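Side-chain contacts in hypothetical protein (Staphylococcus aureus subsp. aureus, PDB 1QYI), which is of unknown function but probably acts as a HAD-family hydrolase, perhaps on phosphorylated substrates: residues 269-272 with 273-277; 299-302 with 303-307. All coordinates share one frame; numbering follows the deposited sequence.

Contact 1 (269-272 with 273-277); sequences VLEA and ENMYP
The carbonyl oxygen of A272 is gripped by two successive N-H groups in the last turn of helix 266-275: Y276 N bonds to A272 O at 3.1 Å, and M275 N adds a weak bond. One residue earlier the same pattern repeats, with M275 N reaching E271 O at 3.3 Å and N274 N holding that oxygen weakly. The weak i+3 bonds beside the i+4 ones are consistent with the helix tightening into its last turn, and Y276 is the first residue to leave helical geometry. Its ring swings back obliquely to the A272 carbonyl, CD2 coming within 3.4 Å of A272 O. Along the flank, M275, a selenomethionine, lies across E271. The M275 chain, extended as far as SE and then bent at chi3 (-108°), brings CE against E271 CG at 3.3 Å, while the carboxylate, folded round by the bend at chi2, goes to a salt bridge with R299. On another side N274 ND2 lies 3.4 Å from L270 CD1 and 2.9 Å from L270 O, but at an angle too poor for a hydrogen bond. E273 runs extended beyond CG, and its OE2 accepts a hydrogen bond from L282 N.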
loop_
_atom_site.group_PDB
_atom_site.type_symbol
_atom_site.label_atom_id
_atom_site.label_comp_id
_atom_site.label_asym_id
_atom_site.label_seq_id
_atom_site.Cartn_x
_atom_site.Cartn_y
_atom_site.Cartn_z
ATOM N N VAL A 269 -0.985 3.182 -15.536
ATOM C CA VAL A 269 -1.689 4.449 -15.370
ATOM C C VAL A 269 -0.663 5.562 -15.257
ATOM O O VAL A 269 -0.874 6.670 -15.749
ATOM C CB VAL A 269 -2.584 4.484 -14.101
ATOM C CG1 VAL A 269 -3.638 3.403 -14.183
ATOM C CG2 VAL A 269 -1.752 4.302 -12.845
ATOM N N LEU A 270 0.457 5.250 -14.617
ATOM C CA LEU A 270 1.528 6.213 -14.430
ATOM C C LEU A 270 2.161 6.541 -15.778
ATOM O O LEU A 270 2.474 7.697 -16.073
ATOM C CB LEU A 270 2.570 5.638 -13.468
ATOM C CG LEU A 270 3.821 6.453 -13.120
ATOM C CD1 LEU A 270 4.810 6.398 -14.270
ATOM C CD2 LEU A 270 3.439 7.890 -12.777
ATOM N N GLU A 271 2.351 5.516 -16.596
ATOM C CA GLU A 271 2.938 5.729 -17.897
ATOM C C GLU A 271 1.963 6.517 -18.764
ATOM O O GLU A 271 2.327 7.524 -19.373
ATOM C CB GLU A 271 3.266 4.388 -18.548
ATOM C CG GLU A 271 4.054 4.533 -19.831
ATOM C CD GLU A 271 5.047 5.685 -19.765
ATOM O OE1 GLU A 271 5.690 5.862 -18.696
ATOM O OE2 GLU A 271 5.200 6.397 -20.789
ATOM N N ALA A 272 0.714 6.063 -18.794
ATOM C CA ALA A 272 -0.327 6.710 -19.582
ATOM C C ALA A 272 -0.488 8.198 -19.258
ATOM O O ALA A 272 -0.770 8.996 -20.146
ATOM C CB ALA A 272 -1.655 5.986 -19.373
ATOM N N GLU A 273 -0.308 8.567 -17.992
ATOM C CA GLU A 273 -0.453 9.963 -17.588
ATOM C C GLU A 273 0.692 10.829 -18.104
ATOM O O GLU A 273 0.515 12.013 -18.386
ATOM C CB GLU A 273 -0.544 10.070 -16.061
ATOM C CG GLU A 273 -1.738 9.335 -15.461
ATOM C CD GLU A 273 -1.759 9.368 -13.937
ATOM O OE1 GLU A 273 -0.685 9.195 -13.312
ATOM O OE2 GLU A 273 -2.859 9.546 -13.366
ATOM N N ASN A 274 1.873 10.238 -18.220
ATOM C CA ASN A 274 3.026 10.970 -18.714
ATOM C C ASN A 274 2.905 11.264 -20.208
ATOM O O ASN A 274 3.417 12.270 -20.682
ATOM C CB ASN A 274 4.309 10.192 -18.406
ATOM C CG ASN A 274 4.691 10.271 -16.932
ATOM O OD1 ASN A 274 4.750 11.361 -16.361
ATOM N ND2 ASN A 274 4.958 9.123 -16.315
HETATM N N MSE A 275 2.226 10.388 -20.945
HETATM C CA MSE A 275 2.022 10.579 -22.378
HETATM C C MSE A 275 0.902 11.576 -22.615
HETATM O O MSE A 275 0.934 12.341 -23.574
HETATM C CB MSE A 275 1.634 9.270 -23.044
HETATM C CG MSE A 275 2.713 8.224 -23.044
HETATM SE SE MSE A 275 2.044 6.566 -23.773
HETATM C CE MSE A 275 1.971 5.535 -22.165
ATOM N N TYR A 276 -0.097 11.545 -21.737
ATOM C CA TYR A 276 -1.252 12.432 -21.828
ATOM C C TYR A 276 -1.489 13.072 -20.464
ATOM O O TYR A 276 -2.455 12.750 -19.776
ATOM C CB TYR A 276 -2.493 11.636 -22.246
ATOM C CG TYR A 276 -2.271 10.768 -23.461
ATOM C CD1 TYR A 276 -2.268 11.312 -24.748
ATOM C CD2 TYR A 276 -2.014 9.409 -23.320
ATOM C CE1 TYR A 276 -2.003 10.512 -25.865
ATOM C CE2 TYR A 276 -1.748 8.607 -24.420
ATOM C CZ TYR A 276 -1.743 9.160 -25.686
ATOM O OH TYR A 276 -1.453 8.359 -26.765
ATOM N N PRO A 277 -0.601 13.987 -20.054
ATOM C CA PRO A 277 -0.741 14.659 -18.758
ATOM C C PRO A 277 -2.080 15.361 -18.528
ATOM O O PRO A 277 -2.684 15.206 -17.471
ATOM C CB PRO A 277 0.447 15.622 -18.739
ATOM C CG PRO A 277 0.709 15.879 -20.198
ATOM C CD PRO A 277 0.572 14.503 -20.781
#

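Contact 2 (299-302 with 303-307); sequences RDKY and ESYIN
S304 and K301 meet at the first turn of helix 302-307, where K301 O receives the serine hydroxyl as well as two backbone N-H groups. With chi1 at 62°, S304 OG is tucked between its own N and carbonyl carbon and turns back within the first turn to donate to K301 O at 2.5 Å, shorter than usual and of uncertain exact length. Y305 N approaches the same oxygen at 3.2 Å, and S304 N contributes weakly. The oxygen also sits 3.3 Å above one face of the Y305 ring, offset toward its rim. That ring is laid alongside the K301 chain, both pointing the same way: the Y305 chi1 of -61° turns CG away from the carbonyl carbon and sends the ring back along the helix, where Y305 OH lies 3.2 Å from K301 CD and 3.4 Å from K301 CB. The Y305 hydroxyl bonds to G296 O. The Y302 side chain runs at a slant to Y305, Y302 CD1 and Y305 CD2 being 4.1 Å apart. One face of the Y302 ring has R299 CA over its centre, F288 packs edge-to-face with the ring, and the Y302 hydroxyl is bound to N297. On the next flank I306 CG1 rests 3.4 Å from Y302 O, an oxygen bonded weakly by Y305 N and I306 N. The helix lies in the HAD-like part of the chain, ahead of strand 318-322 of the parallel sheet. K301 O thus takes one regular backbone bond, one weak one and the hydroxyl, which together may polarise its carbonyl.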
loop_
_atom_site.group_PDB
_atom_site.type_symbol
_atom_site.label_atom_id
_atom_site.label_comp_id
_atom_site.label_asym_id
_atom_site.label_seq_id
_atom_site.Cartn_x
_atom_site.Cartn_y
_atom_site.Cartn_z
ATOM N N ARG A 299 0.928 0.598 -25.112
ATOM C CA ARG A 299 1.046 2.057 -25.135
ATOM C C ARG A 299 0.261 2.720 -26.259
ATOM O O ARG A 299 -0.377 3.745 -26.053
ATOM C CB ARG A 299 2.517 2.455 -25.287
ATOM C CG ARG A 299 3.428 2.093 -24.125
ATOM C CD ARG A 299 4.894 2.231 -24.540
ATOM N NE ARG A 299 5.128 3.477 -25.271
ATOM C CZ ARG A 299 5.056 4.690 -24.730
ATOM N NH1 ARG A 299 4.763 4.821 -23.441
ATOM N NH2 ARG A 299 5.258 5.771 -25.475
ATOM N N ASP A 300 0.330 2.120 -27.440
ATOM C CA ASP A 300 -0.315 2.631 -28.631
ATOM C C ASP A 300 -1.825 2.641 -28.609
ATOM O O ASP A 300 -2.459 3.160 -29.526
ATOM C CB ASP A 300 0.162 1.840 -29.847
ATOM C CG ASP A 300 1.670 1.795 -29.952
ATOM O OD1 ASP A 300 2.313 2.856 -29.785
ATOM O OD2 ASP A 300 2.216 0.703 -30.208
ATOM N N LYS A 301 -2.418 2.076 -27.570
ATOM C CA LYS A 301 -3.875 2.035 -27.503
ATOM C C LYS A 301 -4.401 2.811 -26.316
ATOM O O LYS A 301 -5.605 2.967 -26.156
ATOM C CB LYS A 301 -4.335 0.585 -27.413
ATOM C CG LYS A 301 -3.608 -0.335 -28.366
ATOM C CD LYS A 301 -3.958 -1.764 -28.056
ATOM C CE LYS A 301 -2.970 -2.728 -28.673
ATOM N NZ LYS A 301 -2.861 -3.953 -27.830
ATOM N N TYR A 302 -3.486 3.311 -25.497
ATOM C CA TYR A 302 -3.853 4.062 -24.312
ATOM C C TYR A 302 -4.843 5.188 -24.553
ATOM O O TYR A 302 -5.869 5.268 -23.878
ATOM C CB TYR A 302 -2.593 4.599 -23.647
ATOM C CG TYR A 302 -1.848 3.546 -22.864
ATOM C CD1 TYR A 302 -2.081 2.190 -23.079
ATOM C CD2 TYR A 302 -0.885 3.905 -21.933
ATOM C CE1 TYR A 302 -1.372 1.218 -22.385
ATOM C CE2 TYR A 302 -0.168 2.944 -21.236
ATOM C CZ TYR A 302 -0.413 1.601 -21.469
ATOM O OH TYR A 302 0.319 0.649 -20.801
ATOM N N GLU A 303 -4.547 6.046 -25.521
ATOM C CA GLU A 303 -5.418 7.169 -25.836
ATOM C C GLU A 303 -6.864 6.749 -26.040
ATOM O O GLU A 303 -7.791 7.460 -25.647
ATOM C CB GLU A 303 -4.925 7.875 -27.095
ATOM C CG GLU A 303 -5.664 9.162 -27.407
ATOM C CD GLU A 303 -4.917 10.003 -28.416
ATOM O OE1 GLU A 303 -4.621 9.477 -29.513
ATOM O OE2 GLU A 303 -4.629 11.184 -28.115
ATOM N N SER A 304 -7.059 5.596 -26.662
ATOM C CA SER A 304 -8.408 5.121 -26.912
ATOM C C SER A 304 -9.047 4.637 -25.622
ATOM O O SER A 304 -10.263 4.718 -25.451
ATOM C CB SER A 304 -8.399 3.994 -27.947
ATOM O OG SER A 304 -7.658 2.869 -27.500
ATOM N N TYR A 305 -8.218 4.139 -24.711
ATOM C CA TYR A 305 -8.714 3.647 -23.434
ATOM C C TYR A 305 -9.168 4.805 -22.550
ATOM O O TYR A 305 -9.929 4.615 -21.600
ATOM C CB TYR A 305 -7.628 2.841 -22.717
ATOM C CG TYR A 305 -7.129 1.609 -23.462
ATOM C CD1 TYR A 305 -7.814 1.094 -24.556
ATOM C CD2 TYR A 305 -5.978 0.951 -23.048
ATOM C CE1 TYR A 305 -7.362 -0.051 -25.223
ATOM C CE2 TYR A 305 -5.517 -0.192 -23.699
ATOM C CZ TYR A 305 -6.212 -0.686 -24.788
ATOM O OH TYR A 305 -5.750 -1.800 -25.448
ATOM N N ILE A 306 -8.715 6.008 -22.898
ATOM C CA ILE A 306 -9.026 7.231 -22.166
ATOM C C ILE A 306 -10.254 7.951 -22.705
ATOM O O ILE A 306 -11.075 8.462 -21.936
ATOM C CB ILE A 306 -7.820 8.180 -22.221
ATOM C CG1 ILE A 306 -6.646 7.520 -21.496
ATOM C CG2 ILE A 306 -8.157 9.534 -21.616
ATOM C CD1 ILE A 306 -5.367 8.308 -21.581
ATOM N N ASN A 307 -10.379 7.969 -24.031
ATOM C CA ASN A 307 -11.485 8.643 -24.720
ATOM C C ASN A 307 -12.752 7.813 -24.902
ATOM O O ASN A 307 -13.838 8.377 -25.009
ATOM C CB ASN A 307 -11.011 9.120 -26.094
ATOM C CG ASN A 307 -9.770 9.979 -26.020
ATOM O OD1 ASN A 307 -9.084 10.174 -27.022
ATOM N ND2 ASN A 307 -9.478 10.505 -24.836
#

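How the contacts relate
The two contacts lie in series along the chain, their centres 10 Å apart, and meet directly. Contact 1 is a surface contact at the closing end of helix 266-275; contact 2 is partly buried and spans the loop into helix 302-307. The salt bridge between E271 and R299 joins them, while A272 and M275 pack on the Y302 ring, and F288 of helix 288-295 also touches A272. Their chemistry differs accordingly: contact 1 combines helix-end backbone bonds with side chains whose carboxylates bond outside the helix, whereas contact 2 pairs a serine hydroxyl bond with two buried tyrosine rings turned toward neighbouring helices.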